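Local coordinates for ferric vibriobactin ABC transporter, periplasmic ferric vibriobactin-binding protein (Vibrio cholerae, PDB 3R5T) that binds ferric vibriobactin in the periplasm and probably delivers it to an ABC transporter for iron uptake, at residues P23-T29 against A42-A48; S119-W123 against Q183-Q188; N146-W150 against A275-N280. One frame throughout, in Å; residues are numbered along the deposited sequence.

Interaction 1. Residues P23-T29 against A42-A48; sequences PKRILST and APVIASA
Arg25 bends at chi2 (-97°) and chi3, which folds its guanidinium over Ile45, whose CG1 lies between its own backbone N and carbonyl carbon (chi1 52°) and sits beneath the centre of that flat group, 3.8 Å from Arg25 CZ. The two side chains cross at about a right angle where the two parallel strands of a beta-alpha-beta unit pair (strand 26-28, helix 31-39, strand 44-49), neighbours in a parallel five-stranded sheet. Four backbone bonds zip the strands together. Ile26 N gives to Pro43 O and Ile26 O takes Ile45 N; further on Ser28 N gives to Ala46 O and Ser28 O takes Ala48 N, all nearly straight. Ile26 O and Ser28 O also receive CA-H contacts, from Val44 and Ser47. Pro43, the centre of an inverse gamma turn, leads into the second strand, and its ring lies against Lys24 O and the CD1 end of Ile26. Ser28 and Ser47 lie on one face of the sheet, and both hydroxyls bond to Thr34 OG1 of helix 31-39; Arg25 NH2 is held by Glu85 O. At the beginning of the pairing, Ile26 CD1 packs 3.6 Å from Pro43 CD and 3.9 Å from Ala42 CB.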
ATOM      1  N   PRO A  23      13.834 -16.952   9.455  1.00 18.78           N
ATOM      2  CA  PRO A  23      13.319 -16.055  10.488  1.00 17.29           C
ATOM      3  C   PRO A  23      12.075 -16.591  11.195  1.00 18.82           C
ATOM      4  O   PRO A  23      11.121 -17.046  10.555  1.00 20.30           O
ATOM      5  CB  PRO A  23      12.967 -14.793   9.699  1.00 18.04           C
ATOM      6  CG  PRO A  23      13.918 -14.807   8.551  1.00 20.74           C
ATOM      7  CD  PRO A  23      14.049 -16.261   8.171  1.00 18.74           C
ATOM      8  N   LYS A  24      12.094 -16.524  12.523  1.00 16.49           N
ATOM      9  CA  LYS A  24      10.934 -16.907  13.317  1.00 15.41           C
ATOM     10  C   LYS A  24      10.426 -15.760  14.216  1.00 16.84           C
ATOM     11  O   LYS A  24       9.358 -15.860  14.822  1.00 19.98           O
ATOM     12  CB  LYS A  24      11.268 -18.142  14.166  1.00 21.64           C
ATOM     13  CG  LYS A  24      11.648 -19.370  13.324  1.00 22.40           C
ATOM     14  CD  LYS A  24      10.468 -19.814  12.464  1.00 22.60           C
ATOM     15  CE  LYS A  24      10.865 -20.818  11.365  1.00 30.34           C
ATOM     16  NZ  LYS A  24      11.504 -22.049  11.903  1.00 34.47           N
ATOM     17  N   ARG A  25      11.183 -14.667  14.296  1.00 15.59           N
ATOM     18  CA  ARG A  25      10.813 -13.551  15.165  1.00 16.35           C
ATOM     19  C   ARG A  25      11.086 -12.274  14.405  1.00 18.30           C
ATOM     20  O   ARG A  25      12.131 -11.649  14.580  1.00 18.64           O
ATOM     21  CB  ARG A  25      11.614 -13.563  16.481  1.00 17.51           C
ATOM     22  CG  ARG A  25      11.396 -14.796  17.346  1.00 21.91           C
ATOM     23  CD  ARG A  25      10.364 -14.550  18.445  1.00 26.89           C
ATOM     24  NE  ARG A  25      10.646 -13.378  19.283  1.00 23.80           N
ATOM     25  CZ  ARG A  25       9.715 -12.753  19.996  1.00 25.03           C
ATOM     26  NH1 ARG A  25       8.473 -13.212  19.986  1.00 25.43           N
ATOM     27  NH2 ARG A  25      10.020 -11.685  20.729  1.00 29.53           N
ATOM     28  N   ILE A  26      10.153 -11.903  13.538  1.00 17.76           N
ATOM     29  CA  ILE A  26      10.373 -10.788  12.621  1.00 16.89           C
ATOM     30  C   ILE A  26       9.867  -9.477  13.226  1.00 15.48           C
ATOM     31  O   ILE A  26       8.750  -9.418  13.725  1.00 15.97           O
ATOM     32  CB  ILE A  26       9.647 -11.020  11.276  1.00 16.16           C
ATOM     33  CG1 ILE A  26      10.079 -12.348  10.636  1.00 14.22           C
ATOM     34  CG2 ILE A  26       9.877  -9.848  10.339  1.00 16.15           C
ATOM     35  CD1 ILE A  26       9.117 -12.872   9.580  1.00 14.81           C
ATOM     36  N   LEU A  27      10.696  -8.439  13.152  1.00 17.03           N
ATOM     37  CA  LEU A  27      10.347  -7.110  13.663  1.00 15.36           C
ATOM     38  C   LEU A  27      10.256  -6.138  12.494  1.00 16.27           C
ATOM     39  O   LEU A  27      11.220  -5.961  11.744  1.00 16.73           O
ATOM     40  CB  LEU A  27      11.402  -6.622  14.677  1.00 14.09           C
ATOM     41  CG  LEU A  27      11.047  -5.341  15.437  1.00 15.10           C
ATOM     42  CD1 LEU A  27      11.590  -5.382  16.846  1.00 16.49           C
ATOM     43  CD2 LEU A  27      11.555  -4.147  14.676  1.00 16.45           C
ATOM     44  N   SER A  28       9.095  -5.513  12.332  1.00 14.16           N
ATOM     45  CA  SER A  28       8.939  -4.560  11.247  1.00 14.46           C
ATOM     46  C   SER A  28       9.113  -3.135  11.725  1.00 15.59           C
ATOM     47  O   SER A  28       8.471  -2.718  12.705  1.00 15.63           O
ATOM     48  CB  SER A  28       7.565  -4.693  10.599  1.00 15.15           C
ATOM     49  OG  SER A  28       7.409  -3.670   9.633  1.00 15.06           O
ATOM     50  N   THR A  29       9.999  -2.397  11.059  1.00 16.42           N
ATOM     51  CA  THR A  29      10.181  -0.980  11.379  1.00 15.74           C
ATOM     52  C   THR A  29       9.344  -0.050  10.509  1.00 16.19           C
ATOM     53  O   THR A  29       9.442   1.174  10.653  1.00 16.41           O
ATOM     54  CB  THR A  29      11.663  -0.521  11.278  1.00 15.15           C
ATOM     55  OG1 THR A  29      12.087  -0.510   9.903  1.00 14.76           O
ATOM     56  CG2 THR A  29      12.575  -1.452  12.079  1.00 15.60           C
ATOM     57  N   ALA A  42       3.530 -14.345   7.947  1.00 16.45           N
ATOM     58  CA  ALA A  42       4.895 -14.354   8.458  1.00 16.59           C
ATOM     59  C   ALA A  42       4.863 -14.081   9.964  1.00 15.76           C
ATOM     60  O   ALA A  42       3.977 -13.384  10.460  1.00 16.94           O
ATOM     61  CB  ALA A  42       5.744 -13.308   7.755  1.00 17.17           C
ATOM     62  N   PRO A  43       5.824 -14.649  10.688  1.00 15.34           N
ATOM     63  CA  PRO A  43       5.851 -14.508  12.149  1.00 16.66           C
ATOM     64  C   PRO A  43       6.387 -13.153  12.574  1.00 18.50           C
ATOM     65  O   PRO A  43       7.461 -13.033  13.177  1.00 19.49           O
ATOM     66  CB  PRO A  43       6.783 -15.634  12.586  1.00 19.04           C
ATOM     67  CG  PRO A  43       7.671 -15.877  11.383  1.00 18.70           C
ATOM     68  CD  PRO A  43       6.821 -15.617  10.194  1.00 15.76           C
ATOM     69  N   VAL A  44       5.629 -12.115  12.227  1.00 15.11           N
ATOM     70  CA  VAL A  44       5.958 -10.762  12.650  1.00 15.35           C
ATOM     71  C   VAL A  44       5.481 -10.582  14.085  1.00 19.71           C
ATOM     72  O   VAL A  44       4.316 -10.811  14.414  1.00 23.24           O
ATOM     73  CB  VAL A  44       5.408  -9.658  11.684  1.00 16.19           C
ATOM     74  CG1 VAL A  44       3.908  -9.826  11.437  1.00 17.92           C
ATOM     75  CG2 VAL A  44       5.759  -8.266  12.226  1.00 16.36           C
ATOM     76  N   ILE A  45       6.411 -10.228  14.948  1.00 16.33           N
ATOM     77  CA  ILE A  45       6.108 -10.234  16.373  1.00 17.88           C
ATOM     78  C   ILE A  45       6.017  -8.827  16.978  1.00 16.93           C
ATOM     79  O   ILE A  45       5.604  -8.664  18.124  1.00 19.05           O
ATOM     80  CB  ILE A  45       7.054 -11.200  17.162  1.00 19.04           C
ATOM     81  CG1 ILE A  45       8.521 -10.904  16.852  1.00 21.66           C
ATOM     82  CG2 ILE A  45       6.740 -12.644  16.802  1.00 17.49           C
ATOM     83  CD1 ILE A  45       9.065  -9.647  17.500  1.00 22.69           C
ATOM     84  N   ALA A  46       6.339  -7.818  16.171  1.00 17.04           N
ATOM     85  CA  ALA A  46       6.319  -6.438  16.633  1.00 17.96           C
ATOM     86  C   ALA A  46       6.406  -5.541  15.417  1.00 17.38           C
ATOM     87  O   ALA A  46       7.009  -5.913  14.412  1.00 16.32           O
ATOM     88  CB  ALA A  46       7.488  -6.165  17.596  1.00 19.15           C
ATOM     89  N   SER A  47       5.768  -4.381  15.488  1.00 17.13           N
ATOM     90  CA  SER A  47       5.787  -3.442  14.376  1.00 16.01           C
ATOM     91  C   SER A  47       5.753  -2.010  14.864  1.00 16.84           C
ATOM     92  O   SER A  47       4.978  -1.670  15.762  1.00 16.74           O
ATOM     93  CB  SER A  47       4.589  -3.681  13.450  1.00 14.37           C
ATOM     94  OG  SER A  47       4.514  -2.678  12.452  1.00 14.77           O
ATOM     95  N   ALA A  48       6.586  -1.172  14.251  1.00 18.27           N
ATOM     96  CA  ALA A  48       6.430   0.267  14.402  1.00 17.78           C
ATOM     97  C   ALA A  48       5.094   0.726  13.817  1.00 14.54           C
ATOM     98  O   ALA A  48       4.403  -0.023  13.111  1.00 14.74           O
ATOM     99  CB  ALA A  48       7.612   1.019  13.757  1.00 15.82           C
TER

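Interaction 2. Residues S119-W123 against Q183-Q188; sequences SDQTW and QSAHAQ
Thr122 and Gln188 make the main side-chain contact here, crossing at about a right angle. In van der Waals terms, the methyl CG2 of Thr122 does the touching: it lies 3.4 Å from Gln188 CD and 3.6 Å from Gln188 CB, so the methyl lies across the glutamine chain, touching both CB and the amide carbon. Thr122 CG2 is anti to the carbonyl carbon, which leaves OG1 between the backbone N and the carbonyl carbon (chi1 57°), where it caps Ser125 N as the N-cap of helix 123-134. Ala185 CB lies 3.6 Å from the carbonyl oxygen Gln121 O, a van der Waals contact.

No direct hydrogen bond joins the two segments; waters do that work. One water gives to Asp120 O and accepts from Gln188 NE2, 2.7 Å away. A second accepts from Trp123 N and gives to Ala185 O, linking the first turns of two helices. A third connects Asp120 OD1 to Gln183 NE2, the latter link being weak.

Bonds inside the 183-188 segment fix the surface that Thr122 meets. Gln188 NE2 also gives to Gln183 O at 2.9 Å, reaching it from above the carbonyl plane, while that oxygen stays close to the plane of the Gln188 amide; with the water, this limits rotation of the amide. Ser184 is the N-cap of helix 185-192, its OG accepting from Ala187 N at 3.0 Å and also bonded to Lys181 O.

The contact sets the loop after strand 113-116, an edge strand of the parallel sheet, against helix 185-192, which follows strand 177-180 of the mixed sheet, so it lies where the two sheet-bearing halves approach. Ala185 and Trp123 both touch Ile270, and Trp123 packs onto Leu272 of helix 272-286.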
ATOM      1  N   SER A 119       7.120   1.320  -2.663  1.00 15.23           N
ATOM      2  CA  SER A 119       6.508   2.424  -3.400  1.00 14.71           C
ATOM      3  C   SER A 119       6.311   2.177  -4.896  1.00 16.21           C
ATOM      4  O   SER A 119       5.593   2.923  -5.544  1.00 16.97           O
ATOM      5  CB  SER A 119       7.297   3.731  -3.180  1.00 16.51           C
ATOM      6  OG  SER A 119       8.544   3.737  -3.871  1.00 14.96           O
ATOM      7  N   ASP A 120       6.964   1.162  -5.444  1.00 19.11           N
ATOM      8  CA  ASP A 120       6.883   0.937  -6.890  1.00 22.84           C
ATOM      9  C   ASP A 120       6.590  -0.505  -7.238  1.00 22.39           C
ATOM     10  O   ASP A 120       6.901  -0.968  -8.344  1.00 23.52           O
ATOM     11  CB  ASP A 120       8.168   1.377  -7.587  1.00 22.47           C
ATOM     12  CG  ASP A 120       9.391   0.603  -7.123  1.00 21.31           C
ATOM     13  OD1 ASP A 120      10.432   0.755  -7.807  1.00 21.71           O
ATOM     14  OD2 ASP A 120       9.334  -0.135  -6.104  1.00 20.95           O
ATOM     15  N   GLN A 121       5.987  -1.223  -6.305  1.00 15.22           N
ATOM     16  CA  GLN A 121       5.564  -2.571  -6.650  1.00 17.88           C
ATOM     17  C   GLN A 121       4.186  -2.864  -6.086  1.00 16.73           C
ATOM     18  O   GLN A 121       3.689  -2.183  -5.200  1.00 17.27           O
ATOM     19  CB  GLN A 121       6.604  -3.637  -6.265  1.00 23.30           C
ATOM     20  CG  GLN A 121       6.990  -3.613  -4.812  1.00 19.08           C
ATOM     21  CD  GLN A 121       8.076  -4.646  -4.434  1.00 21.29           C
ATOM     22  OE1 GLN A 121       8.172  -5.721  -5.025  1.00 21.70           O
ATOM     23  NE2 GLN A 121       8.893  -4.307  -3.445  1.00 20.78           N
ATOM     24  N   THR A 122       3.530  -3.842  -6.678  1.00 17.37           N
ATOM     25  CA  THR A 122       2.244  -4.301  -6.182  1.00 16.29           C
ATOM     26  C   THR A 122       2.419  -4.882  -4.782  1.00 14.91           C
ATOM     27  O   THR A 122       3.532  -5.232  -4.390  1.00 13.56           O
ATOM     28  CB  THR A 122       1.682  -5.394  -7.074  1.00 16.36           C
ATOM     29  OG1 THR A 122       2.627  -6.462  -7.151  1.00 16.22           O
ATOM     30  CG2 THR A 122       1.451  -4.879  -8.481  1.00 15.95           C
ATOM     31  N   TRP A 123       1.332  -5.042  -4.041  1.00 13.58           N
ATOM     32  CA  TRP A 123       1.460  -5.762  -2.782  1.00 13.22           C
ATOM     33  C   TRP A 123       1.938  -7.204  -3.042  1.00 14.48           C
ATOM     34  O   TRP A 123       2.690  -7.757  -2.241  1.00 14.46           O
ATOM     35  CB  TRP A 123       0.180  -5.704  -1.920  1.00 13.28           C
ATOM     36  CG  TRP A 123      -0.955  -6.571  -2.370  1.00 13.94           C
ATOM     37  CD1 TRP A 123      -2.076  -6.177  -3.060  1.00 14.90           C
ATOM     38  CD2 TRP A 123      -1.104  -7.965  -2.127  1.00 15.21           C
ATOM     39  NE1 TRP A 123      -2.907  -7.249  -3.260  1.00 15.91           N
ATOM     40  CE2 TRP A 123      -2.330  -8.365  -2.710  1.00 15.11           C
ATOM     41  CE3 TRP A 123      -0.307  -8.935  -1.495  1.00 15.97           C
ATOM     42  CZ2 TRP A 123      -2.786  -9.686  -2.651  1.00 15.49           C
ATOM     43  CZ3 TRP A 123      -0.758 -10.243  -1.449  1.00 15.65           C
ATOM     44  CH2 TRP A 123      -1.980 -10.612  -2.029  1.00 15.45           C
ATOM     45  N   GLN A 183       3.174   2.503 -11.637  1.00 20.22           N
ATOM     46  CA  GLN A 183       3.795   1.405 -10.892  1.00 20.38           C
ATOM     47  C   GLN A 183       3.290   1.284  -9.456  1.00 18.72           C
ATOM     48  O   GLN A 183       3.671   0.363  -8.727  1.00 18.83           O
ATOM     49  CB  GLN A 183       5.318   1.566 -10.886  1.00 24.86           C
ATOM     50  CG  GLN A 183       5.926   1.561 -12.278  1.00 30.73           C
ATOM     51  CD  GLN A 183       7.264   2.263 -12.339  1.00 38.14           C
ATOM     52  OE1 GLN A 183       7.651   2.799 -13.383  1.00 42.94           O
ATOM     53  NE2 GLN A 183       7.980   2.269 -11.221  1.00 39.54           N
ATOM     54  N   SER A 184       2.446   2.223  -9.028  1.00 16.42           N
ATOM     55  CA  SER A 184       1.946   2.193  -7.647  1.00 16.57           C
ATOM     56  C   SER A 184       1.086   0.969  -7.376  1.00 15.92           C
ATOM     57  O   SER A 184       0.401   0.439  -8.279  1.00 14.58           O
ATOM     58  CB  SER A 184       1.155   3.470  -7.328  1.00 15.40           C
ATOM     59  OG  SER A 184      -0.096   3.510  -8.004  1.00 15.55           O
ATOM     60  N   ALA A 185       1.111   0.521  -6.126  1.00 17.79           N
ATOM     61  CA  ALA A 185       0.242  -0.578  -5.728  1.00 14.54           C
ATOM     62  C   ALA A 185      -1.223  -0.239  -6.003  1.00 15.49           C
ATOM     63  O   ALA A 185      -2.005  -1.115  -6.394  1.00 15.13           O
ATOM     64  CB  ALA A 185       0.468  -0.966  -4.293  1.00 11.87           C
ATOM     65  N   HIS A 186      -1.581   1.031  -5.844  1.00 13.78           N
ATOM     66  CA  HIS A 186      -2.951   1.467  -6.078  1.00 15.01           C
ATOM     67  C   HIS A 186      -3.356   1.338  -7.544  1.00 15.43           C
ATOM     68  O   HIS A 186      -4.415   0.810  -7.849  1.00 15.20           O
ATOM     69  CB  HIS A 186      -3.113   2.933  -5.665  1.00 14.86           C
ATOM     70  CG  HIS A 186      -3.013   3.175  -4.198  1.00 14.35           C
ATOM     71  ND1 HIS A 186      -1.807   3.243  -3.538  1.00 15.92           N
ATOM     72  CD2 HIS A 186      -3.967   3.455  -3.280  1.00 15.99           C
ATOM     73  CE1 HIS A 186      -2.024   3.526  -2.260  1.00 13.96           C
ATOM     74  NE2 HIS A 186      -3.328   3.646  -2.075  1.00 15.51           N
ATOM     75  N   ALA A 187      -2.558   1.909  -8.433  1.00 15.33           N
ATOM     76  CA  ALA A 187      -2.866   1.856  -9.858  1.00 14.91           C
ATOM     77  C   ALA A 187      -2.941   0.413 -10.337  1.00 15.09           C
ATOM     78  O   ALA A 187      -3.875   0.049 -11.046  1.00 17.26           O
ATOM     79  CB  ALA A 187      -1.816   2.602 -10.651  1.00 15.57           C
ATOM     80  N   GLN A 188      -1.984  -0.411  -9.910  1.00 15.47           N
ATOM     81  CA  GLN A 188      -1.931  -1.785 -10.416  1.00 16.41           C
ATOM     82  C   GLN A 188      -3.106  -2.615  -9.897  1.00 16.37           C
ATOM     83  O   GLN A 188      -3.639  -3.457 -10.617  1.00 19.40           O
ATOM     84  CB  GLN A 188      -0.574  -2.427 -10.106  1.00 18.51           C
ATOM     85  CG  GLN A 188       0.596  -1.669 -10.771  1.00 19.84           C
ATOM     86  CD  GLN A 188       1.887  -2.471 -10.851  1.00 23.15           C
ATOM     87  OE1 GLN A 188       1.967  -3.460 -11.590  1.00 24.82           O
ATOM     88  NE2 GLN A 188       2.920  -2.034 -10.109  1.00 22.78           N
TER
HETATM   89  O   HOH W   1       5.607  -2.439 -10.458  1.00 30.62           O
HETATM   90  O   HOH W   2      10.377   1.960 -10.321  1.00 44.30           O
HETATM   91  O   HOH W   3      -1.082  -3.773  -5.586  1.00 15.65           O

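Interaction 3. Residues N146-W150 against A275-N280; sequences NFEQW and AREIIN
Trp150 and Ile279 make the closest side-chain contact between these helices, with Trp150 CH2 3.3 Å from Ile279 CG2. That methyl lies over one face of the indole six-membered ring, 3.8 Å from its centroid and 30° off the ring normal, a CH-pi contact; Ile279 CB also approaches, 3.4 Å from Trp150 CH2. The edge of the same ring is met by oxygens: Asn280 OD1 stands 3.5 Å from Trp150 CZ2, and Arg276 O lies in the ring plane, 3.8 Å from Trp150 CH2. The Asn280 amide is turned 82° from the indole. One turn earlier, Phe147 brings CZ to 3.8 Å from Ala275 CB, while the aliphatic CG of Arg276 borders the edge of the phenyl ring and also comes 4.1 Å from Trp150 CZ3.

Both aromatic rings leave helix 137-155 with CG anti to the backbone N and span much of the 12.3 Å between the axes of the two helix segments, which run nearly parallel, 8° apart. Helix 137-155 lies in the chain between the last strand of the parallel sheet (113-116) and the first of the mixed sheet (165-169); alongside it runs 272-286, the last helix of the chain.

Further out, the C-terminal tail fixes the polar groups. Trp150 NE1 bonds to Leu294 O, and Asn280 OD1 bonds to Met296 N. Leu189 of helix 185-192 packs on Phe147, Ala275 and Ile279, closing another side of the interface.

No hydrogen bond crosses between the two segments. Cohesion therefore rests on dispersion and CH-pi contact, while the oxygens at the indole edge face its C-H groups, a placement that probably adds a mild electrostatic attraction.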
ATOM      1  N   ASN A 146      -4.507 -17.064  -5.063  1.00 20.18           N
ATOM      2  CA  ASN A 146      -5.923 -17.023  -4.710  1.00 20.73           C
ATOM      3  C   ASN A 146      -6.515 -15.645  -4.978  1.00 20.16           C
ATOM      4  O   ASN A 146      -7.659 -15.529  -5.430  1.00 19.71           O
ATOM      5  CB  ASN A 146      -6.140 -17.384  -3.242  1.00 21.68           C
ATOM      6  CG  ASN A 146      -5.910 -18.852  -2.953  1.00 23.29           C
ATOM      7  OD1 ASN A 146      -5.895 -19.687  -3.853  1.00 24.28           O
ATOM      8  ND2 ASN A 146      -5.733 -19.170  -1.677  1.00 23.19           N
ATOM      9  N   PHE A 147      -5.742 -14.599  -4.692  1.00 18.57           N
ATOM     10  CA  PHE A 147      -6.235 -13.245  -4.867  1.00 18.78           C
ATOM     11  C   PHE A 147      -6.428 -12.959  -6.343  1.00 20.41           C
ATOM     12  O   PHE A 147      -7.403 -12.318  -6.742  1.00 18.76           O
ATOM     13  CB  PHE A 147      -5.255 -12.249  -4.255  1.00 15.41           C
ATOM     14  CG  PHE A 147      -5.756 -10.834  -4.265  1.00 17.58           C
ATOM     15  CD1 PHE A 147      -6.611 -10.380  -3.273  1.00 20.02           C
ATOM     16  CD2 PHE A 147      -5.367  -9.961  -5.268  1.00 19.54           C
ATOM     17  CE1 PHE A 147      -7.074  -9.068  -3.297  1.00 22.31           C
ATOM     18  CE2 PHE A 147      -5.819  -8.657  -5.288  1.00 22.59           C
ATOM     19  CZ  PHE A 147      -6.667  -8.218  -4.307  1.00 23.24           C
ATOM     20  N   GLU A 148      -5.513 -13.470  -7.160  1.00 20.34           N
ATOM     21  CA  GLU A 148      -5.585 -13.238  -8.596  1.00 24.72           C
ATOM     22  C   GLU A 148      -6.747 -14.002  -9.236  1.00 23.87           C
ATOM     23  O   GLU A 148      -7.370 -13.512 -10.176  1.00 23.15           O
ATOM     24  CB  GLU A 148      -4.235 -13.530  -9.264  1.00 27.14           C
ATOM     25  CG  GLU A 148      -3.458 -12.245  -9.616  1.00 32.00           C
ATOM     26  CD  GLU A 148      -2.455 -11.745  -8.560  1.00 30.81           C
ATOM     27  OE1 GLU A 148      -2.768 -11.653  -7.332  1.00 27.88           O
ATOM     28  OE2 GLU A 148      -1.331 -11.382  -8.990  1.00 30.56           O
ATOM     29  N   GLN A 149      -7.051 -15.186  -8.724  1.00 20.31           N
ATOM     30  CA  GLN A 149      -8.241 -15.914  -9.163  1.00 22.86           C
ATOM     31  C   GLN A 149      -9.494 -15.093  -8.884  1.00 19.34           C
ATOM     32  O   GLN A 149     -10.426 -15.040  -9.695  1.00 23.08           O
ATOM     33  CB  GLN A 149      -8.344 -17.267  -8.452  1.00 29.62           C
ATOM     34  CG  GLN A 149      -7.534 -18.392  -9.086  1.00 34.12           C
ATOM     35  CD  GLN A 149      -8.003 -19.767  -8.629  1.00 39.22           C
ATOM     36  OE1 GLN A 149      -8.648 -19.895  -7.585  1.00 41.50           O
ATOM     37  NE2 GLN A 149      -7.682 -20.802  -9.409  1.00 41.25           N
ATOM     38  N   TRP A 150      -9.514 -14.435  -7.734  1.00 16.12           N
ATOM     39  CA  TRP A 150     -10.638 -13.593  -7.363  1.00 20.52           C
ATOM     40  C   TRP A 150     -10.745 -12.356  -8.246  1.00 21.36           C
ATOM     41  O   TRP A 150     -11.838 -12.020  -8.703  1.00 22.08           O
ATOM     42  CB  TRP A 150     -10.495 -13.175  -5.901  1.00 19.90           C
ATOM     43  CG  TRP A 150     -11.659 -12.382  -5.367  1.00 22.12           C
ATOM     44  CD1 TRP A 150     -12.980 -12.702  -5.444  1.00 23.33           C
ATOM     45  CD2 TRP A 150     -11.583 -11.156  -4.635  1.00 21.94           C
ATOM     46  NE1 TRP A 150     -13.741 -11.727  -4.825  1.00 23.28           N
ATOM     47  CE2 TRP A 150     -12.902 -10.772  -4.317  1.00 20.54           C
ATOM     48  CE3 TRP A 150     -10.526 -10.345  -4.221  1.00 20.34           C
ATOM     49  CZ2 TRP A 150     -13.192  -9.607  -3.600  1.00 19.99           C
ATOM     50  CZ3 TRP A 150     -10.815  -9.177  -3.515  1.00 19.21           C
ATOM     51  CH2 TRP A 150     -12.139  -8.827  -3.216  1.00 20.26           C
ATOM     52  N   ALA A 275      -6.782  -4.102   0.007  1.00 14.13           N
ATOM     53  CA  ALA A 275      -7.105  -4.450  -1.379  1.00 14.33           C
ATOM     54  C   ALA A 275      -8.461  -5.150  -1.445  1.00 15.07           C
ATOM     55  O   ALA A 275      -9.290  -4.844  -2.308  1.00 15.85           O
ATOM     56  CB  ALA A 275      -6.002  -5.340  -1.995  1.00 11.90           C
ATOM     57  N   ARG A 276      -8.697  -6.082  -0.526  1.00 15.58           N
ATOM     58  CA  ARG A 276     -10.007  -6.728  -0.461  1.00 17.66           C
ATOM     59  C   ARG A 276     -11.122  -5.709  -0.231  1.00 16.77           C
ATOM     60  O   ARG A 276     -12.171  -5.774  -0.876  1.00 17.57           O
ATOM     61  CB  ARG A 276     -10.043  -7.760   0.657  1.00 22.25           C
ATOM     62  CG  ARG A 276      -9.403  -9.079   0.307  1.00 25.46           C
ATOM     63  CD  ARG A 276      -9.393  -9.996   1.515  1.00 28.18           C
ATOM     64  NE  ARG A 276      -8.798 -11.278   1.165  1.00 28.58           N
ATOM     65  CZ  ARG A 276      -8.266 -12.125   2.039  1.00 28.41           C
ATOM     66  NH1 ARG A 276      -8.246 -11.831   3.334  1.00 28.49           N
ATOM     67  NH2 ARG A 276      -7.748 -13.269   1.614  1.00 28.84           N
ATOM     68  N   GLU A 277     -10.913  -4.785   0.698  1.00 15.04           N
ATOM     69  CA  GLU A 277     -11.938  -3.792   0.981  1.00 17.80           C
ATOM     70  C   GLU A 277     -12.226  -2.973  -0.279  1.00 17.34           C
ATOM     71  O   GLU A 277     -13.383  -2.714  -0.612  1.00 17.28           O
ATOM     72  CB  GLU A 277     -11.503  -2.860   2.121  1.00 19.62           C
ATOM     73  CG  GLU A 277     -11.401  -3.539   3.480  1.00 23.04           C
ATOM     74  CD  GLU A 277     -11.222  -2.543   4.622  1.00 25.28           C
ATOM     75  OE1 GLU A 277     -11.764  -1.420   4.536  1.00 27.46           O
ATOM     76  OE2 GLU A 277     -10.565  -2.899   5.617  1.00 25.64           O
ATOM     77  N   ILE A 278     -11.170  -2.541  -0.955  1.00 17.41           N
ATOM     78  CA  ILE A 278     -11.299  -1.749  -2.177  1.00 18.35           C
ATOM     79  C   ILE A 278     -12.051  -2.485  -3.289  1.00 20.13           C
ATOM     80  O   ILE A 278     -12.962  -1.928  -3.899  1.00 21.21           O
ATOM     81  CB  ILE A 278      -9.927  -1.279  -2.687  1.00 17.40           C
ATOM     82  CG1 ILE A 278      -9.294  -0.334  -1.670  1.00 14.46           C
ATOM     83  CG2 ILE A 278     -10.056  -0.610  -4.047  1.00 20.22           C
ATOM     84  CD1 ILE A 278      -7.793  -0.059  -1.861  1.00 12.80           C
ATOM     85  N   ILE A 279     -11.677  -3.731  -3.554  1.00 18.29           N
ATOM     86  CA  ILE A 279     -12.363  -4.523  -4.557  1.00 19.04           C
ATOM     87  C   ILE A 279     -13.816  -4.747  -4.161  1.00 19.62           C
ATOM     88  O   ILE A 279     -14.707  -4.657  -5.011  1.00 21.38           O
ATOM     89  CB  ILE A 279     -11.631  -5.865  -4.785  1.00 17.86           C
ATOM     90  CG1 ILE A 279     -10.207  -5.597  -5.288  1.00 20.50           C
ATOM     91  CG2 ILE A 279     -12.381  -6.747  -5.779  1.00 19.40           C
ATOM     92  CD1 ILE A 279     -10.111  -4.542  -6.383  1.00 21.37           C
ATOM     93  N   ASN A 280     -14.067  -5.012  -2.878  1.00 22.05           N
ATOM     94  CA  ASN A 280     -15.447  -5.144  -2.401  1.00 22.76           C
ATOM     95  C   ASN A 280     -16.247  -3.890  -2.732  1.00 24.42           C
ATOM     96  O   ASN A 280     -17.403  -3.981  -3.145  1.00 24.85           O
ATOM     97  CB  ASN A 280     -15.503  -5.412  -0.895  1.00 22.11           C
ATOM     98  CG  ASN A 280     -15.160  -6.852  -0.528  1.00 22.09           C
ATOM     99  OD1 ASN A 280     -15.071  -7.739  -1.386  1.00 21.91           O
ATOM    100  ND2 ASN A 280     -14.968  -7.092   0.773  1.00 23.80           N
TER

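Interaction 1 belongs to the parallel sheet, whereas interaction 2 lies near the middle of the molecule, about 7 Å from the centre of the chain, and interaction 3 about 14 Å from it; their centres are 23 and 25 Å from that of interaction 1, and neither touches it. Interactions 2 and 3 do meet, with centres 15 Å apart: Trp123 CZ2 packs 3.6 Å from Phe147 CG in an edge-to-face ring pair, and Trp123 NE1 lies 3.8 Å from Ala275 CB. One tryptophan thereby ties the start of helix 123-134 to both helices of interaction 3. Bound ferric vibriobactin lies near the first two contacts, about 9 Å from the side chain of Ala48 and about 7 Å from that of Ser119.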